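PDB 4G6T: type III chaperone protein ShcA from Pseudomonas syringae pv. tomato, which probably binds a type III effector protein in the bacterial cytoplasm and keeps it ready for secretion, as chaperones of the CesT family do. Local coordinates for residues Phe41-Ser46 against Ala116-Trp121; Glu52-Ile57 against Glu104-Pro109. All blocks are in the same frame, centred on the assembly; numbering follows the deposited sequence.

Contact 1 (Phe41-Ser46 against Ala116-Trp121); sequences FALTLS and AGLLEW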
ATOM      1  N   PHE A  41     -10.422  -1.905  -5.050  1.00 22.70           N
ATOM      2  CA  PHE A  41      -9.789  -1.136  -4.002  1.00 21.43           C
ATOM      3  C   PHE A  41      -8.424  -0.624  -4.453  1.00 20.64           C
ATOM      4  O   PHE A  41      -7.625  -1.374  -5.054  1.00 21.99           O
ATOM      5  CB  PHE A  41      -9.594  -1.971  -2.768  1.00 20.96           C
ATOM      6  CG  PHE A  41     -10.848  -2.351  -2.089  1.00 21.40           C
ATOM      7  CD1 PHE A  41     -11.638  -1.341  -1.525  1.00 23.68           C
ATOM      8  CD2 PHE A  41     -11.201  -3.655  -1.926  1.00 22.85           C
ATOM      9  CE1 PHE A  41     -12.784  -1.658  -0.865  1.00 21.97           C
ATOM     10  CE2 PHE A  41     -12.351  -3.976  -1.231  1.00 25.52           C
ATOM     11  CZ  PHE A  41     -13.145  -2.964  -0.717  1.00 25.42           C
ATOM     12  N   ALA A  42      -8.114   0.594  -4.070  1.00 20.53           N
ATOM     13  CA  ALA A  42      -6.836   1.184  -4.281  1.00 18.47           C
ATOM     14  C   ALA A  42      -5.972   1.138  -3.025  1.00 19.93           C
ATOM     15  O   ALA A  42      -6.430   1.652  -2.011  1.00 19.63           O
ATOM     16  CB  ALA A  42      -6.965   2.608  -4.793  1.00 20.79           C
ATOM     17  N   LEU A  43      -4.772   0.566  -3.106  1.00 20.09           N
ATOM     18  CA  LEU A  43      -3.923   0.285  -1.914  1.00 22.33           C
ATOM     19  C   LEU A  43      -2.509   0.643  -2.318  1.00 24.52           C
ATOM     20  O   LEU A  43      -2.071   0.480  -3.478  1.00 26.39           O
ATOM     21  CB  LEU A  43      -4.053  -1.151  -1.437  1.00 24.69           C
ATOM     22  CG  LEU A  43      -3.616  -1.606  -0.026  1.00 35.56           C
ATOM     23  CD1 LEU A  43      -4.485  -2.728   0.506  1.00 32.92           C
ATOM     24  CD2 LEU A  43      -2.157  -2.053  -0.033  1.00 37.68           C
ATOM     25  N   THR A  44      -1.738   1.184  -1.393  1.00 21.24           N
ATOM     26  CA  THR A  44      -0.343   1.476  -1.630  1.00 21.88           C
ATOM     27  C   THR A  44       0.479   0.965  -0.484  1.00 21.15           C
ATOM     28  O   THR A  44       0.073   1.089   0.682  1.00 22.09           O
ATOM     29  CB  THR A  44       0.012   2.928  -1.901  1.00 26.00           C
ATOM     30  OG1 THR A  44      -0.854   3.429  -2.951  1.00 31.04           O
ATOM     31  CG2 THR A  44       1.435   2.919  -2.443  1.00 25.87           C
ATOM     32  N   LEU A  45       1.598   0.335  -0.777  1.00 19.86           N
ATOM     33  CA  LEU A  45       2.609   0.044   0.253  1.00 20.66           C
ATOM     34  C   LEU A  45       3.708   1.075   0.147  1.00 22.02           C
ATOM     35  O   LEU A  45       4.237   1.336  -0.959  1.00 22.49           O
ATOM     36  CB  LEU A  45       3.204  -1.314   0.037  1.00 21.55           C
ATOM     37  CG  LEU A  45       2.370  -2.552   0.116  1.00 22.59           C
ATOM     38  CD1 LEU A  45       3.174  -3.810  -0.158  1.00 25.02           C
ATOM     39  CD2 LEU A  45       1.627  -2.658   1.440  1.00 25.91           C
ATOM     40  N   SER A  46       4.094   1.693   1.270  1.00 18.95           N
ATOM     41  CA  SER A  46       5.019   2.801   1.271  1.00 20.14           C
ATOM     42  C   SER A  46       6.117   2.548   2.302  1.00 21.46           C
ATOM     43  O   SER A  46       5.795   2.267   3.468  1.00 21.21           O
ATOM     44  CB  SER A  46       4.313   4.115   1.583  1.00 23.29           C
ATOM     45  OG  SER A  46       5.112   5.279   1.441  1.00 30.24           O
ATOM     46  N   ALA A 116      -5.207  -7.899   4.363  1.00 20.05           N
ATOM     47  CA  ALA A 116      -6.635  -8.393   4.386  1.00 20.83           C
ATOM     48  C   ALA A 116      -7.414  -7.574   5.411  1.00 21.67           C
ATOM     49  O   ALA A 116      -8.559  -7.176   5.191  1.00 21.69           O
ATOM     50  CB  ALA A 116      -6.714  -9.825   4.671  1.00 22.54           C
ATOM     51  N   GLY A 117      -6.794  -7.298   6.541  1.00 22.10           N
ATOM     52  CA  GLY A 117      -7.473  -6.473   7.570  1.00 22.49           C
ATOM     53  C   GLY A 117      -7.825  -5.106   7.067  1.00 22.50           C
ATOM     54  O   GLY A 117      -8.928  -4.543   7.362  1.00 22.34           O
ATOM     55  N   LEU A 118      -6.914  -4.467   6.379  1.00 19.49           N
ATOM     56  CA  LEU A 118      -7.131  -3.181   5.861  1.00 18.70           C
ATOM     57  C   LEU A 118      -8.250  -3.213   4.848  1.00 19.01           C
ATOM     58  O   LEU A 118      -9.040  -2.288   4.789  1.00 18.95           O
ATOM     59  CB  LEU A 118      -5.835  -2.604   5.233  1.00 18.53           C
ATOM     60  CG  LEU A 118      -5.876  -1.246   4.639  1.00 20.03           C
ATOM     61  CD1 LEU A 118      -6.223  -0.267   5.726  1.00 25.17           C
ATOM     62  CD2 LEU A 118      -4.625  -0.874   3.892  1.00 24.54           C
ATOM     63  N   LEU A 119      -8.207  -4.212   3.959  1.00 19.18           N
ATOM     64  CA  LEU A 119      -9.223  -4.321   2.926  1.00 19.26           C
ATOM     65  C   LEU A 119     -10.588  -4.483   3.513  1.00 18.85           C
ATOM     66  O   LEU A 119     -11.539  -3.873   2.958  1.00 21.11           O
ATOM     67  CB  LEU A 119      -8.877  -5.479   1.959  1.00 21.31           C
ATOM     68  CG  LEU A 119      -7.688  -5.145   1.055  1.00 21.60           C
ATOM     69  CD1 LEU A 119      -7.032  -6.441   0.513  1.00 23.26           C
ATOM     70  CD2 LEU A 119      -7.941  -4.152  -0.054  1.00 23.85           C
ATOM     71  N   GLU A 120     -10.722  -5.333   4.509  1.00 19.54           N
ATOM     72  CA  GLU A 120     -12.055  -5.553   5.098  1.00 21.20           C
ATOM     73  C   GLU A 120     -12.538  -4.282   5.824  1.00 22.16           C
ATOM     74  O   GLU A 120     -13.758  -3.968   5.798  1.00 23.00           O
ATOM     75  CB  GLU A 120     -12.113  -6.778   5.900  1.00 24.18           C
ATOM     76  CG  GLU A 120     -11.884  -8.094   5.067  1.00 24.87           C
ATOM     77  CD  GLU A 120     -12.650  -8.123   3.718  1.00 27.06           C
ATOM     78  OE1 GLU A 120     -13.895  -8.060   3.742  1.00 26.39           O
ATOM     79  OE2 GLU A 120     -12.046  -8.109   2.627  1.00 27.98           O
ATOM     80  N   TRP A 121     -11.640  -3.528   6.442  1.00 19.46           N
ATOM     81  CA  TRP A 121     -11.951  -2.214   7.020  1.00 19.34           C
ATOM     82  C   TRP A 121     -12.450  -1.258   5.984  1.00 21.31           C
ATOM     83  O   TRP A 121     -13.506  -0.607   6.156  1.00 20.94           O
ATOM     84  CB  TRP A 121     -10.663  -1.700   7.721  1.00 18.58           C
ATOM     85  CG  TRP A 121     -10.603  -0.297   8.265  1.00 19.78           C
ATOM     86  CD1 TRP A 121      -9.896   0.779   7.774  1.00 21.72           C
ATOM     87  CD2 TRP A 121     -11.183   0.175   9.503  1.00 21.52           C
ATOM     88  NE1 TRP A 121      -9.971   1.845   8.656  1.00 21.90           N
ATOM     89  CE2 TRP A 121     -10.721   1.494   9.693  1.00 21.24           C
ATOM     90  CE3 TRP A 121     -11.962  -0.430  10.470  1.00 23.41           C
ATOM     91  CZ2 TRP A 121     -11.111   2.245  10.832  1.00 19.05           C
ATOM     92  CZ3 TRP A 121     -12.347   0.317  11.580  1.00 23.24           C
ATOM     93  CH2 TRP A 121     -11.941   1.634  11.704  1.00 21.63           C
TER
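Phe41 and Leu119 bring strand and helix nearest, their CA atoms 7.6 Å apart, where residues 41-46 pack against the helix segment 116-121. The two axes approach to 10.2 Å and cross at 142°, an oblique, roughly antiparallel course; within these segments the contact ends at Leu43, while Leu45 reaches Leu111, earlier in the same helix. No hydrogen bond joins them; the contact is wholly apolar and buried. Phe41 and Leu43, on the same face of the strand, both point at the helix, and one methyl of Leu119 serves them both. Its CD2 lies 3.8 Å from Phe41 CD2, meeting the ring obliquely, and equally 3.8 Å from Leu43 CD1, the Leu43 and Leu119 side chains crossing at about a right angle. Leu118 extends CG anti to its backbone N (chi1 -180°), which carries CD2 outward to meet Leu43 tip to tip, 3.9 Å from Leu43 CD1. Met122 and Arg123 also touch Phe41, while Leu56 of the adjoining strand touches Leu118. On the other face of the strand, Ala42 and Thr44 each pack against an aromatic side chain of the second protein chain. A helix laid across an antiparallel sheet through apolar side chains is characteristic of the alpha+beta fold of CesT-family chaperones.

Contact 2 (Glu52-Ile57 against Glu104-Pro109); sequences ERLLLI and EKLSVP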
ATOM      1  N   GLU A  52      11.675   3.229  10.019  1.00 21.38           N
ATOM      2  CA  GLU A  52      11.757   1.788  10.087  1.00 22.55           C
ATOM      3  C   GLU A  52      10.374   1.163  10.179  1.00 20.66           C
ATOM      4  O   GLU A  52      10.079   0.349  10.968  1.00 21.16           O
ATOM      5  CB  GLU A  52      12.691   1.321  11.220  1.00 25.74           C
ATOM      6  CG  GLU A  52      14.100   1.836  11.003  1.00 29.81           C
ATOM      7  CD  GLU A  52      15.086   1.336  12.070  1.00 37.86           C
ATOM      8  OE1 GLU A  52      15.263   0.104  12.225  1.00 44.73           O
ATOM      9  OE2 GLU A  52      15.699   2.199  12.742  1.00 49.53           O
ATOM     10  N   ARG A  53       9.552   1.481   9.172  1.00 19.89           N
ATOM     11  CA  ARG A  53       8.221   0.912   9.147  1.00 19.10           C
ATOM     12  C   ARG A  53       7.706   0.843   7.695  1.00 17.98           C
ATOM     13  O   ARG A  53       8.116   1.664   6.865  1.00 17.74           O
ATOM     14  CB  ARG A  53       7.206   1.761  10.024  1.00 19.87           C
ATOM     15  CG  ARG A  53       7.156   3.221   9.660  1.00 20.02           C
ATOM     16  CD  ARG A  53       6.228   4.112  10.534  1.00 20.42           C
ATOM     17  NE  ARG A  53       6.082   5.376   9.882  1.00 19.73           N
ATOM     18  CZ  ARG A  53       4.977   6.150   9.919  1.00 18.36           C
ATOM     19  NH1 ARG A  53       3.919   5.759  10.615  1.00 21.15           N
ATOM     20  NH2 ARG A  53       4.961   7.205   9.182  1.00 21.79           N
ATOM     21  N   LEU A  54       6.803  -0.076   7.478  1.00 19.58           N
ATOM     22  CA  LEU A  54       6.098  -0.185   6.192  1.00 19.27           C
ATOM     23  C   LEU A  54       4.680   0.293   6.424  1.00 18.06           C
ATOM     24  O   LEU A  54       4.012  -0.163   7.356  1.00 20.61           O
ATOM     25  CB  LEU A  54       6.118  -1.615   5.754  1.00 19.75           C
ATOM     26  CG  LEU A  54       5.480  -1.892   4.356  1.00 19.35           C
ATOM     27  CD1 LEU A  54       6.278  -1.232   3.216  1.00 22.82           C
ATOM     28  CD2 LEU A  54       5.247  -3.399   4.117  1.00 22.06           C
ATOM     29  N   LEU A  55       4.211   1.153   5.543  1.00 17.74           N
ATOM     30  CA  LEU A  55       2.815   1.638   5.619  1.00 19.49           C
ATOM     31  C   LEU A  55       1.974   0.973   4.576  1.00 19.43           C
ATOM     32  O   LEU A  55       2.414   0.877   3.424  1.00 20.94           O
ATOM     33  CB  LEU A  55       2.761   3.116   5.466  1.00 21.25           C
ATOM     34  CG  LEU A  55       3.570   3.907   6.511  1.00 27.95           C
ATOM     35  CD1 LEU A  55       3.840   5.316   6.081  1.00 33.74           C
ATOM     36  CD2 LEU A  55       2.857   3.759   7.830  1.00 30.36           C
ATOM     37  N   LEU A  56       0.807   0.551   4.997  1.00 17.43           N
ATOM     38  CA  LEU A  56      -0.268   0.095   4.101  1.00 17.72           C
ATOM     39  C   LEU A  56      -1.288   1.205   4.076  1.00 19.53           C
ATOM     40  O   LEU A  56      -1.814   1.613   5.143  1.00 19.58           O
ATOM     41  CB  LEU A  56      -0.883  -1.167   4.614  1.00 20.04           C
ATOM     42  CG  LEU A  56      -0.120  -2.480   4.620  1.00 20.39           C
ATOM     43  CD1 LEU A  56       1.331  -2.324   5.093  1.00 27.00           C
ATOM     44  CD2 LEU A  56      -0.794  -3.583   5.380  1.00 24.30           C
ATOM     45  N   ILE A  57      -1.630   1.726   2.903  1.00 18.93           N
ATOM     46  CA  ILE A  57      -2.480   2.879   2.783  1.00 17.98           C
ATOM     47  C   ILE A  57      -3.563   2.579   1.781  1.00 21.13           C
ATOM     48  O   ILE A  57      -3.282   2.028   0.704  1.00 21.30           O
ATOM     49  CB  ILE A  57      -1.753   4.119   2.304  1.00 18.64           C
ATOM     50  CG1 ILE A  57      -0.433   4.365   3.099  1.00 20.79           C
ATOM     51  CG2 ILE A  57      -2.633   5.378   2.414  1.00 20.54           C
ATOM     52  CD1 ILE A  57       0.505   5.421   2.575  1.00 21.96           C
ATOM     53  N   GLU A 104      10.761  -4.582  12.402  1.00 25.73           N
ATOM     54  CA  GLU A 104      10.917  -5.736  13.321  1.00 32.19           C
ATOM     55  C   GLU A 104       9.823  -6.788  13.265  1.00 28.77           C
ATOM     56  O   GLU A 104      10.008  -7.915  13.666  1.00 31.66           O
ATOM     57  CB  GLU A 104      10.963  -5.221  14.792  1.00 38.24           C
ATOM     58  CG  GLU A 104      12.138  -4.308  15.174  1.00 42.16           C
ATOM     59  CD  GLU A 104      12.010  -2.795  14.827  1.00 48.58           C
ATOM     60  OE1 GLU A 104      11.044  -2.343  14.134  1.00 34.23           O
ATOM     61  OE2 GLU A 104      12.930  -2.025  15.234  1.00 48.79           O
ATOM     62  N   LYS A 105       8.605  -6.402  12.882  1.00 26.22           N
ATOM     63  CA  LYS A 105       7.484  -7.299  12.847  1.00 26.79           C
ATOM     64  C   LYS A 105       7.094  -7.782  11.452  1.00 25.15           C
ATOM     65  O   LYS A 105       6.171  -8.569  11.318  1.00 27.38           O
ATOM     66  CB  LYS A 105       6.266  -6.595  13.457  1.00 28.90           C
ATOM     67  CG  LYS A 105       6.376  -6.446  14.976  1.00 33.66           C
ATOM     68  CD  LYS A 105       5.425  -5.409  15.579  1.00 43.40           C
ATOM     69  CE  LYS A 105       5.874  -4.933  16.970  1.00 47.27           C
ATOM     70  NZ  LYS A 105       7.334  -4.572  17.138  1.00 46.25           N
ATOM     71  N   LEU A 106       7.802  -7.343  10.427  1.00 22.85           N
ATOM     72  CA  LEU A 106       7.430  -7.696   9.074  1.00 24.72           C
ATOM     73  C   LEU A 106       7.755  -9.133   8.767  1.00 26.32           C
ATOM     74  O   LEU A 106       8.807  -9.689   9.185  1.00 27.63           O
ATOM     75  CB  LEU A 106       8.135  -6.826   8.050  1.00 24.70           C
ATOM     76  CG  LEU A 106       7.703  -5.386   7.896  1.00 26.51           C
ATOM     77  CD1 LEU A 106       8.686  -4.530   7.082  1.00 31.43           C
ATOM     78  CD2 LEU A 106       6.321  -5.458   7.223  1.00 27.78           C
ATOM     79  N   SER A 107       6.849  -9.748   8.063  1.00 24.74           N
ATOM     80  CA  SER A 107       6.983 -11.075   7.506  1.00 23.39           C
ATOM     81  C   SER A 107       5.949 -11.234   6.453  1.00 23.82           C
ATOM     82  O   SER A 107       5.001 -10.445   6.390  1.00 23.40           O
ATOM     83  CB  SER A 107       6.753 -12.177   8.552  1.00 23.79           C
ATOM     84  OG  SER A 107       5.357 -12.287   8.969  1.00 26.19           O
ATOM     85  N   VAL A 108       6.062 -12.253   5.615  1.00 24.05           N
ATOM     86  CA  VAL A 108       5.085 -12.427   4.566  1.00 22.88           C
ATOM     87  C   VAL A 108       3.690 -12.721   5.154  1.00 23.63           C
ATOM     88  O   VAL A 108       2.711 -12.045   4.753  1.00 23.78           O
ATOM     89  CB  VAL A 108       5.543 -13.467   3.506  1.00 24.87           C
ATOM     90  CG1 VAL A 108       4.409 -13.804   2.572  1.00 24.14           C
ATOM     91  CG2 VAL A 108       6.697 -12.869   2.713  1.00 27.18           C
ATOM     92  N   PRO A 109       3.555 -13.629   6.136  1.00 24.99           N
ATOM     93  CA  PRO A 109       2.185 -13.843   6.703  1.00 23.44           C
ATOM     94  C   PRO A 109       1.621 -12.594   7.385  1.00 24.05           C
ATOM     95  O   PRO A 109       0.404 -12.366   7.261  1.00 24.54           O
ATOM     96  CB  PRO A 109       2.364 -14.961   7.712  1.00 26.69           C
ATOM     97  CG  PRO A 109       3.630 -15.679   7.258  1.00 29.79           C
ATOM     98  CD  PRO A 109       4.516 -14.614   6.691  1.00 28.16           C
TER
HETATM   99  O   HOH W   1      10.305   0.221  13.743  1.00 30.32           O
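Leu54 and Leu106 make the apolar part of this contact, their side chains crossing at about a right angle. Leu106 CD2 comes 3.9 Å from Leu54 CD2, and both Leu106 methyls, CD1 and CD2, lie 4.1 Å from Leu54 CB, so the fork of Leu106 straddles the base of its partner. With CG anti to the carbonyl carbon (chi1 -73°), Leu106 directs this fork at the strand; Tyr9 and Leu12 of helix 8-19 also touch it. The segment 104-109 links the sheet to helix 108-127, passing from a 3-10 turn into the helix, with Ser107 at the N-cap, its OG accepting a hydrogen bond from Thr110 N. On the strand side, Glu52 and Arg53 face Asp48 in a G1 beta bulge, where the hairpin from strand 41-48 turns back into strand 53-59. Polar contact across the segments goes through water. A single molecule donates to Glu52 O at 2.8 Å and to Glu104 OE1 at 2.7 Å, bridging two oxygens that stand 4.3 Å apart. Glu52 OE1 and Glu104 OE2 lie 4.4 Å apart at the solvent-exposed end of the contact, probably mildly unfavourable; a long, weak ion pair between Glu52 and Arg103 may offset part of it.

How the contacts relate
Contacts 1 and 2 lie about 13 Å apart, centre to centre, and illustrate how a helix and the connection leading into it can pack on one sheet. Contact 2 packs the connection into helix 108-127 on the sheet, contact 1 the helix itself. Their strands, 41-48 and 53-59, are consecutive in the chain and antiparallel neighbours in the sheet, joined directly where Thr44 N meets Ile57 O at 2.7 Å, a probable hydrogen bond, and where Leu45 packs on Leu56. Along the chain the order is 41-46, 52-57, 104-109, 116-121, so contact 1 encloses contact 2. Together they place the connection and the helix on one face of a sheet whose other face meets the second protein chain.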